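Local coordinates for coat protein (Papaya mosaic virus, PDB 4DOX), which probably packages the viral RNA genome by assembling into the coat of a flexible filamentous plant virus, at residues A[116-128]-A[133-145]. Residues are numbered along the deposited sequence; the frame is centred on the assembly and turned at random.
Sequences NLRTDKMAPANWE and KPSAKFAAFDFFD
In this all-helical coat-protein fold, the chain leaving helix 111-118 runs into an irregular loop that folds back on itself, where the aromatic ring of Phe138 and the aliphatic chain of Lys137, both in the 3-10 segment 137-139, lie against residues 119-127. No direct hydrogen bond joins the two segments; side-chain packing, a cation-pi contact and one water do. Phe138 enters the bend that follows the helix: Asp120 N sits over one face of its ring, 3.3 Å from CZ and offset toward the rim, while Ala123 CB packs 3.6 Å from CE2. The Asp120 carboxylate stands nearly perpendicular to this ring, and its OD2 is paired with Arg161. Within the bend, Arg118 grips Met122 O side-on through NE (2.8 Å) and NH2, both nitrogens having that oxygen in the guanidinium plane; its NH2 also forms a salt bridge with Asp69 of helix 56-70. Pro124, which opens the type I beta turn ending at Trp127, sets CG 3.4 Å from Ala140 O. Chi1 of 68° sets Trp127 CG between its own backbone N and carbonyl carbon, and the indole is held between Glu128 CB on one face and the bent Lys137 on the other, CD 3.6 Å from the five-membered ring centroid in a CH-pi contact. The lysine ammonium makes an off-centre cation-pi contact with the six-membered ring. A water bridges the segments, donating to Thr119 OG1, itself hydrogen-bonded to Trp115 O, and, at 2.6 Å, to Phe138 O.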
ATOM      1  N   ASN A 116       8.923  -6.745   4.892  1.00 33.08           N
ATOM      2  CA  ASN A 116      10.308  -6.915   5.328  1.00 34.92           C
ATOM      3  C   ASN A 116      10.533  -6.345   6.698  1.00 35.03           C
ATOM      4  O   ASN A 116      11.377  -6.821   7.444  1.00 36.25           O
ATOM      5  CB  ASN A 116      11.287  -6.255   4.356  1.00 35.43           C
ATOM      6  CG  ASN A 116      11.693  -7.170   3.220  1.00 37.00           C
ATOM      7  OD1 ASN A 116      10.897  -8.026   2.764  1.00 37.43           O
ATOM      8  ND2 ASN A 116      12.929  -6.999   2.748  1.00 36.42           N
ATOM      9  N   LEU A 117       9.769  -5.317   7.035  1.00 34.26           N
ATOM     10  CA  LEU A 117       9.974  -4.644   8.304  1.00 34.66           C
ATOM     11  C   LEU A 117       9.413  -5.380   9.526  1.00 35.40           C
ATOM     12  O   LEU A 117      10.001  -5.316  10.607  1.00 36.69           O
ATOM     13  CB  LEU A 117       9.438  -3.220   8.235  1.00 33.18           C
ATOM     14  CG  LEU A 117      10.378  -2.355   7.407  1.00 33.10           C
ATOM     15  CD1 LEU A 117       9.674  -1.079   7.029  1.00 32.45           C
ATOM     16  CD2 LEU A 117      11.613  -2.079   8.214  1.00 33.52           C
ATOM     17  N   ARG A 118       8.301  -6.093   9.348  1.00 34.80           N
ATOM     18  CA  ARG A 118       7.596  -6.677  10.470  1.00 34.83           C
ATOM     19  C   ARG A 118       7.602  -8.208  10.486  1.00 36.20           C
ATOM     20  O   ARG A 118       7.559  -8.794  11.577  1.00 37.78           O
ATOM     21  CB  ARG A 118       6.163  -6.165  10.502  1.00 34.07           C
ATOM     22  CG  ARG A 118       6.026  -4.633  10.487  1.00 33.25           C
ATOM     23  CD  ARG A 118       5.995  -4.066  11.856  1.00 32.97           C
ATOM     24  NE  ARG A 118       5.046  -4.777  12.724  1.00 31.81           N
ATOM     25  CZ  ARG A 118       3.957  -4.235  13.272  1.00 30.14           C
ATOM     26  NH1 ARG A 118       3.646  -2.949  13.057  1.00 25.57           N
ATOM     27  NH2 ARG A 118       3.170  -4.989  14.048  1.00 30.44           N
ATOM     28  N   THR A 119       7.650  -8.854   9.320  1.00 35.83           N
ATOM     29  CA  THR A 119       7.592 -10.314   9.238  1.00 37.59           C
ATOM     30  C   THR A 119       8.729 -11.031  10.021  1.00 40.75           C
ATOM     31  O   THR A 119       9.900 -10.629   9.936  1.00 41.14           O
ATOM     32  CB  THR A 119       7.585 -10.753   7.796  1.00 37.11           C
ATOM     33  OG1 THR A 119       6.482 -10.124   7.154  1.00 34.59           O
ATOM     34  CG2 THR A 119       7.474 -12.265   7.654  1.00 37.56           C
ATOM     35  N   ASP A 120       8.346 -12.067  10.788  1.00 43.03           N
ATOM     36  CA  ASP A 120       9.204 -12.778  11.773  1.00 46.07           C
ATOM     37  C   ASP A 120       9.865 -11.868  12.840  1.00 46.70           C
ATOM     38  O   ASP A 120      10.788 -12.309  13.536  1.00 48.09           O
ATOM     39  CB  ASP A 120      10.254 -13.695  11.089  1.00 47.51           C
ATOM     40  CG  ASP A 120       9.640 -14.668  10.080  1.00 48.34           C
ATOM     41  OD1 ASP A 120       8.470 -15.075  10.236  1.00 46.63           O
ATOM     42  OD2 ASP A 120      10.348 -15.039   9.121  1.00 51.42           O
ATOM     43  N   LYS A 121       9.371 -10.629  12.972  1.00 46.14           N
ATOM     44  CA  LYS A 121       9.813  -9.684  14.019  1.00 46.94           C
ATOM     45  C   LYS A 121       8.710  -9.177  14.954  1.00 46.15           C
ATOM     46  O   LYS A 121       8.830  -9.365  16.158  1.00 47.31           O
ATOM     47  CB  LYS A 121      10.566  -8.505  13.424  1.00 47.09           C
ATOM     48  CG  LYS A 121      11.918  -8.875  12.874  1.00 50.53           C
ATOM     49  CD  LYS A 121      12.396  -7.785  11.920  1.00 54.04           C
ATOM     50  CE  LYS A 121      13.379  -8.374  10.907  1.00 59.99           C
ATOM     51  NZ  LYS A 121      14.819  -8.180  11.272  1.00 64.23           N
ATOM     52  N   MET A 122       7.672  -8.508  14.424  1.00 44.05           N
ATOM     53  CA  MET A 122       6.484  -8.127  15.231  1.00 43.34           C
ATOM     54  C   MET A 122       5.188  -8.306  14.432  1.00 40.87           C
ATOM     55  O   MET A 122       4.830  -7.468  13.579  1.00 39.11           O
ATOM     56  CB  MET A 122       6.522  -6.674  15.770  1.00 43.89           C
ATOM     57  CG  MET A 122       7.848  -6.081  16.300  1.00 51.20           C
ATOM     58  SD  MET A 122       8.068  -4.252  15.884  1.00 61.73           S
ATOM     59  CE  MET A 122       9.654  -3.837  16.687  1.00 61.60           C
ATOM     60  N   ALA A 123       4.463  -9.380  14.735  1.00 40.19           N
ATOM     61  CA  ALA A 123       3.214  -9.720  14.039  1.00 38.28           C
ATOM     62  C   ALA A 123       2.114  -8.626  14.129  1.00 36.21           C
ATOM     63  O   ALA A 123       2.143  -7.783  15.007  1.00 34.93           O
ATOM     64  CB  ALA A 123       2.705 -11.021  14.567  1.00 39.03           C
ATOM     65  N   PRO A 124       1.132  -8.638  13.208  1.00 35.00           N
ATOM     66  CA  PRO A 124       0.010  -7.744  13.451  1.00 34.46           C
ATOM     67  C   PRO A 124      -0.495  -7.782  14.919  1.00 35.70           C
ATOM     68  O   PRO A 124      -0.810  -8.848  15.470  1.00 37.02           O
ATOM     69  CB  PRO A 124      -1.046  -8.269  12.462  1.00 33.52           C
ATOM     70  CG  PRO A 124      -0.298  -8.674  11.338  1.00 31.88           C
ATOM     71  CD  PRO A 124       1.005  -9.274  11.889  1.00 34.71           C
ATOM     72  N   ALA A 125      -0.594  -6.618  15.546  1.00 35.60           N
ATOM     73  CA  ALA A 125      -1.031  -6.567  16.944  1.00 37.08           C
ATOM     74  C   ALA A 125      -2.272  -7.456  17.269  1.00 38.96           C
ATOM     75  O   ALA A 125      -2.279  -8.195  18.262  1.00 39.91           O
ATOM     76  CB  ALA A 125      -1.230  -5.136  17.385  1.00 36.03           C
ATOM     77  N   ASN A 126      -3.273  -7.416  16.397  1.00 39.41           N
ATOM     78  CA  ASN A 126      -4.559  -8.053  16.654  1.00 41.91           C
ATOM     79  C   ASN A 126      -4.750  -9.384  15.933  1.00 43.28           C
ATOM     80  O   ASN A 126      -5.897  -9.813  15.737  1.00 44.85           O
ATOM     81  CB  ASN A 126      -5.710  -7.092  16.273  1.00 41.97           C
ATOM     82  CG  ASN A 126      -5.576  -5.721  16.940  1.00 42.09           C
ATOM     83  OD1 ASN A 126      -5.632  -5.609  18.158  1.00 42.09           O
ATOM     84  ND2 ASN A 126      -5.373  -4.682  16.139  1.00 40.51           N
ATOM     85  N   TRP A 127      -3.651 -10.045  15.542  1.00 43.26           N
ATOM     86  CA  TRP A 127      -3.739 -11.299  14.765  1.00 43.39           C
ATOM     87  C   TRP A 127      -4.628 -12.360  15.395  1.00 45.56           C
ATOM     88  O   TRP A 127      -5.360 -13.065  14.696  1.00 46.00           O
ATOM     89  CB  TRP A 127      -2.350 -11.867  14.446  1.00 42.79           C
ATOM     90  CG  TRP A 127      -1.566 -12.381  15.642  1.00 41.68           C
ATOM     91  CD1 TRP A 127      -0.570 -11.725  16.348  1.00 36.04           C
ATOM     92  CD2 TRP A 127      -1.684 -13.682  16.237  1.00 42.17           C
ATOM     93  NE1 TRP A 127      -0.091 -12.533  17.345  1.00 36.38           N
ATOM     94  CE2 TRP A 127      -0.753 -13.736  17.305  1.00 39.73           C
ATOM     95  CE3 TRP A 127      -2.502 -14.815  15.976  1.00 42.47           C
ATOM     96  CZ2 TRP A 127      -0.624 -14.860  18.108  1.00 41.55           C
ATOM     97  CZ3 TRP A 127      -2.366 -15.931  16.777  1.00 42.44           C
ATOM     98  CH2 TRP A 127      -1.441 -15.942  17.828  1.00 43.34           C
ATOM     99  N   GLU A 128      -4.573 -12.450  16.715  1.00 47.09           N
ATOM    100  CA  GLU A 128      -5.369 -13.441  17.424  1.00 50.62           C
ATOM    101  C   GLU A 128      -6.842 -13.105  17.504  1.00 51.32           C
ATOM    102  O   GLU A 128      -7.681 -13.960  17.347  1.00 53.09           O
ATOM    103  CB  GLU A 128      -4.843 -13.677  18.812  1.00 51.50           C
ATOM    104  CG  GLU A 128      -5.495 -14.861  19.456  1.00 57.10           C
ATOM    105  CD  GLU A 128      -4.600 -15.430  20.510  1.00 63.16           C
ATOM    106  OE1 GLU A 128      -3.587 -14.736  20.871  1.00 62.18           O
ATOM    107  OE2 GLU A 128      -4.901 -16.567  20.944  1.00 65.28           O
ATOM    108  N   LYS A 133      -4.331 -18.528  13.023  1.00 61.05           N
ATOM    109  CA  LYS A 133      -3.501 -19.491  13.736  1.00 63.78           C
ATOM    110  C   LYS A 133      -2.169 -18.836  13.929  1.00 61.64           C
ATOM    111  O   LYS A 133      -1.791 -18.015  13.149  1.00 59.69           O
ATOM    112  CB  LYS A 133      -3.320 -20.799  12.946  1.00 66.35           C
ATOM    113  CG  LYS A 133      -4.450 -21.821  13.091  1.00 71.95           C
ATOM    114  CD  LYS A 133      -4.712 -22.624  11.769  1.00 78.74           C
ATOM    115  CE  LYS A 133      -3.970 -23.987  11.677  1.00 82.32           C
ATOM    116  NZ  LYS A 133      -3.723 -24.427  10.260  1.00 82.99           N
ATOM    117  N   PRO A 134      -1.442 -19.212  14.966  1.00 62.31           N
ATOM    118  CA  PRO A 134      -0.155 -18.581  15.228  1.00 60.90           C
ATOM    119  C   PRO A 134       0.805 -18.753  14.068  1.00 60.20           C
ATOM    120  O   PRO A 134       1.660 -17.906  13.861  1.00 59.60           O
ATOM    121  CB  PRO A 134       0.343 -19.319  16.468  1.00 62.58           C
ATOM    122  CG  PRO A 134      -0.876 -19.765  17.140  1.00 63.79           C
ATOM    123  CD  PRO A 134      -1.929 -19.984  16.121  1.00 63.97           C
ATOM    124  N   SER A 135       0.691 -19.847  13.333  1.00 60.18           N
ATOM    125  CA  SER A 135       1.529 -20.061  12.169  1.00 59.13           C
ATOM    126  C   SER A 135       1.137 -19.235  10.916  1.00 56.31           C
ATOM    127  O   SER A 135       1.887 -19.185   9.980  1.00 56.36           O
ATOM    128  CB  SER A 135       1.597 -21.548  11.865  1.00 61.52           C
ATOM    129  OG  SER A 135       0.468 -22.190  12.408  1.00 64.24           O
ATOM    130  N   ALA A 136      -0.038 -18.618  10.882  1.00 53.68           N
ATOM    131  CA  ALA A 136      -0.425 -17.773   9.747  1.00 50.34           C
ATOM    132  C   ALA A 136      -0.420 -16.296  10.132  1.00 47.79           C
ATOM    133  O   ALA A 136      -0.845 -15.449   9.390  1.00 46.44           O
ATOM    134  CB  ALA A 136      -1.772 -18.186   9.189  1.00 50.49           C
ATOM    135  N   LYS A 137       0.109 -16.022  11.309  1.00 46.98           N
ATOM    136  CA  LYS A 137       0.109 -14.743  11.975  1.00 44.43           C
ATOM    137  C   LYS A 137       0.493 -13.533  11.137  1.00 42.65           C
ATOM    138  O   LYS A 137      -0.103 -12.469  11.253  1.00 41.07           O
ATOM    139  CB  LYS A 137       1.255 -14.828  12.913  1.00 44.76           C
ATOM    140  CG  LYS A 137       0.966 -14.917  14.273  1.00 46.20           C
ATOM    141  CD  LYS A 137       2.019 -14.122  14.924  1.00 46.08           C
ATOM    142  CE  LYS A 137       3.222 -14.882  15.274  1.00 49.65           C
ATOM    143  NZ  LYS A 137       2.845 -15.778  16.348  1.00 56.71           N
ATOM    144  N   PHE A 138       1.550 -13.710  10.344  1.00 41.48           N
ATOM    145  CA  PHE A 138       2.203 -12.655   9.599  1.00 38.69           C
ATOM    146  C   PHE A 138       1.447 -12.329   8.337  1.00 37.11           C
ATOM    147  O   PHE A 138       1.834 -11.460   7.591  1.00 34.88           O
ATOM    148  CB  PHE A 138       3.668 -13.011   9.360  1.00 39.10           C
ATOM    149  CG  PHE A 138       4.488 -12.898  10.586  1.00 40.13           C
ATOM    150  CD1 PHE A 138       4.951 -14.028  11.267  1.00 41.25           C
ATOM    151  CD2 PHE A 138       4.740 -11.647  11.122  1.00 38.17           C
ATOM    152  CE1 PHE A 138       5.681 -13.891  12.444  1.00 41.01           C
ATOM    153  CE2 PHE A 138       5.457 -11.505  12.288  1.00 38.52           C
ATOM    154  CZ  PHE A 138       5.936 -12.629  12.948  1.00 39.59           C
ATOM    155  N   ALA A 139       0.338 -13.031   8.149  1.00 37.02           N
ATOM    156  CA  ALA A 139      -0.582 -12.827   7.052  1.00 35.89           C
ATOM    157  C   ALA A 139      -1.777 -11.957   7.469  1.00 35.00           C
ATOM    158  O   ALA A 139      -2.610 -11.605   6.648  1.00 32.99           O
ATOM    159  CB  ALA A 139      -1.054 -14.156   6.582  1.00 37.63           C
ATOM    160  N   ALA A 140      -1.862 -11.619   8.759  1.00 35.84           N
ATOM    161  CA  ALA A 140      -3.129 -11.037   9.295  1.00 36.09           C
ATOM    162  C   ALA A 140      -3.203  -9.503   9.139  1.00 34.28           C
ATOM    163  O   ALA A 140      -3.501  -8.773  10.106  1.00 34.14           O
ATOM    164  CB  ALA A 140      -3.410 -11.491  10.745  1.00 35.60           C
ATOM    165  N   PHE A 141      -2.880  -9.030   7.940  1.00 32.18           N
ATOM    166  CA  PHE A 141      -3.159  -7.654   7.607  1.00 30.79           C
ATOM    167  C   PHE A 141      -3.921  -7.592   6.319  1.00 31.44           C
ATOM    168  O   PHE A 141      -3.803  -8.497   5.459  1.00 32.18           O
ATOM    169  CB  PHE A 141      -1.924  -6.741   7.614  1.00 29.61           C
ATOM    170  CG  PHE A 141      -0.810  -7.142   6.682  1.00 28.03           C
ATOM    171  CD1 PHE A 141      -0.459  -6.314   5.612  1.00 25.66           C
ATOM    172  CD2 PHE A 141      -0.030  -8.294   6.922  1.00 27.10           C
ATOM    173  CE1 PHE A 141       0.612  -6.683   4.744  1.00 24.50           C
ATOM    174  CE2 PHE A 141       1.022  -8.644   6.079  1.00 23.89           C
ATOM    175  CZ  PHE A 141       1.350  -7.844   4.998  1.00 23.48           C
ATOM    176  N   ASP A 142      -4.734  -6.541   6.187  1.00 30.65           N
ATOM    177  CA  ASP A 142      -5.676  -6.494   5.095  1.00 31.01           C
ATOM    178  C   ASP A 142      -5.137  -6.049   3.748  1.00 30.94           C
ATOM    179  O   ASP A 142      -5.925  -5.858   2.829  1.00 32.51           O
ATOM    180  CB  ASP A 142      -6.935  -5.711   5.471  1.00 31.51           C
ATOM    181  CG  ASP A 142      -6.685  -4.219   5.664  1.00 30.91           C
ATOM    182  OD1 ASP A 142      -5.626  -3.695   5.251  1.00 29.61           O
ATOM    183  OD2 ASP A 142      -7.582  -3.555   6.223  1.00 30.50           O
ATOM    184  N   PHE A 143      -3.827  -5.881   3.604  1.00 29.92           N
ATOM    185  CA  PHE A 143      -3.252  -5.639   2.282  1.00 29.52           C
ATOM    186  C   PHE A 143      -2.070  -6.553   2.060  1.00 30.16           C
ATOM    187  O   PHE A 143      -1.082  -6.191   1.390  1.00 30.07           O
ATOM    188  CB  PHE A 143      -2.851  -4.175   2.094  1.00 28.14           C
ATOM    189  CG  PHE A 143      -1.971  -3.642   3.179  1.00 27.81           C
ATOM    190  CD1 PHE A 143      -2.509  -3.304   4.434  1.00 26.47           C
ATOM    191  CD2 PHE A 143      -0.598  -3.449   2.949  1.00 26.80           C
ATOM    192  CE1 PHE A 143      -1.691  -2.764   5.461  1.00 26.79           C
ATOM    193  CE2 PHE A 143       0.244  -2.924   3.968  1.00 26.79           C
ATOM    194  CZ  PHE A 143      -0.302  -2.582   5.233  1.00 26.06           C
ATOM    195  N   PHE A 144      -2.167  -7.734   2.650  1.00 31.18           N
ATOM    196  CA  PHE A 144      -1.181  -8.749   2.477  1.00 32.54           C
ATOM    197  C   PHE A 144      -1.054  -9.074   0.996  1.00 34.02           C
ATOM    198  O   PHE A 144       0.050  -9.440   0.543  1.00 35.44           O
ATOM    199  CB  PHE A 144      -1.601  -9.962   3.285  1.00 33.62           C
ATOM    200  CG  PHE A 144      -0.941 -11.260   2.873  1.00 36.14           C
ATOM    201  CD1 PHE A 144       0.327 -11.617   3.378  1.00 37.44           C
ATOM    202  CD2 PHE A 144      -1.596 -12.150   2.016  1.00 36.65           C
ATOM    203  CE1 PHE A 144       0.931 -12.824   3.027  1.00 37.91           C
ATOM    204  CE2 PHE A 144      -0.999 -13.362   1.650  1.00 38.59           C
ATOM    205  CZ  PHE A 144       0.261 -13.702   2.152  1.00 40.32           C
ATOM    206  N   ASP A 145      -2.153  -8.932   0.233  1.00 34.37           N
ATOM    207  CA  ASP A 145      -2.160  -9.308  -1.200  1.00 35.17           C
ATOM    208  C   ASP A 145      -1.249  -8.448  -2.020  1.00 33.83           C
ATOM    209  O   ASP A 145      -1.103  -8.678  -3.222  1.00 34.21           O
ATOM    210  CB  ASP A 145      -3.570  -9.254  -1.850  1.00 36.92           C
ATOM    211  CG  ASP A 145      -4.386  -7.998  -1.470  1.00 39.29           C
ATOM    212  OD1 ASP A 145      -5.629  -8.090  -1.653  1.00 42.59           O
ATOM    213  OD2 ASP A 145      -3.824  -6.957  -0.979  1.00 39.05           O
TER
HETATM  214  O   HOH W   1       3.770  -9.749   7.960  1.00 14.34           O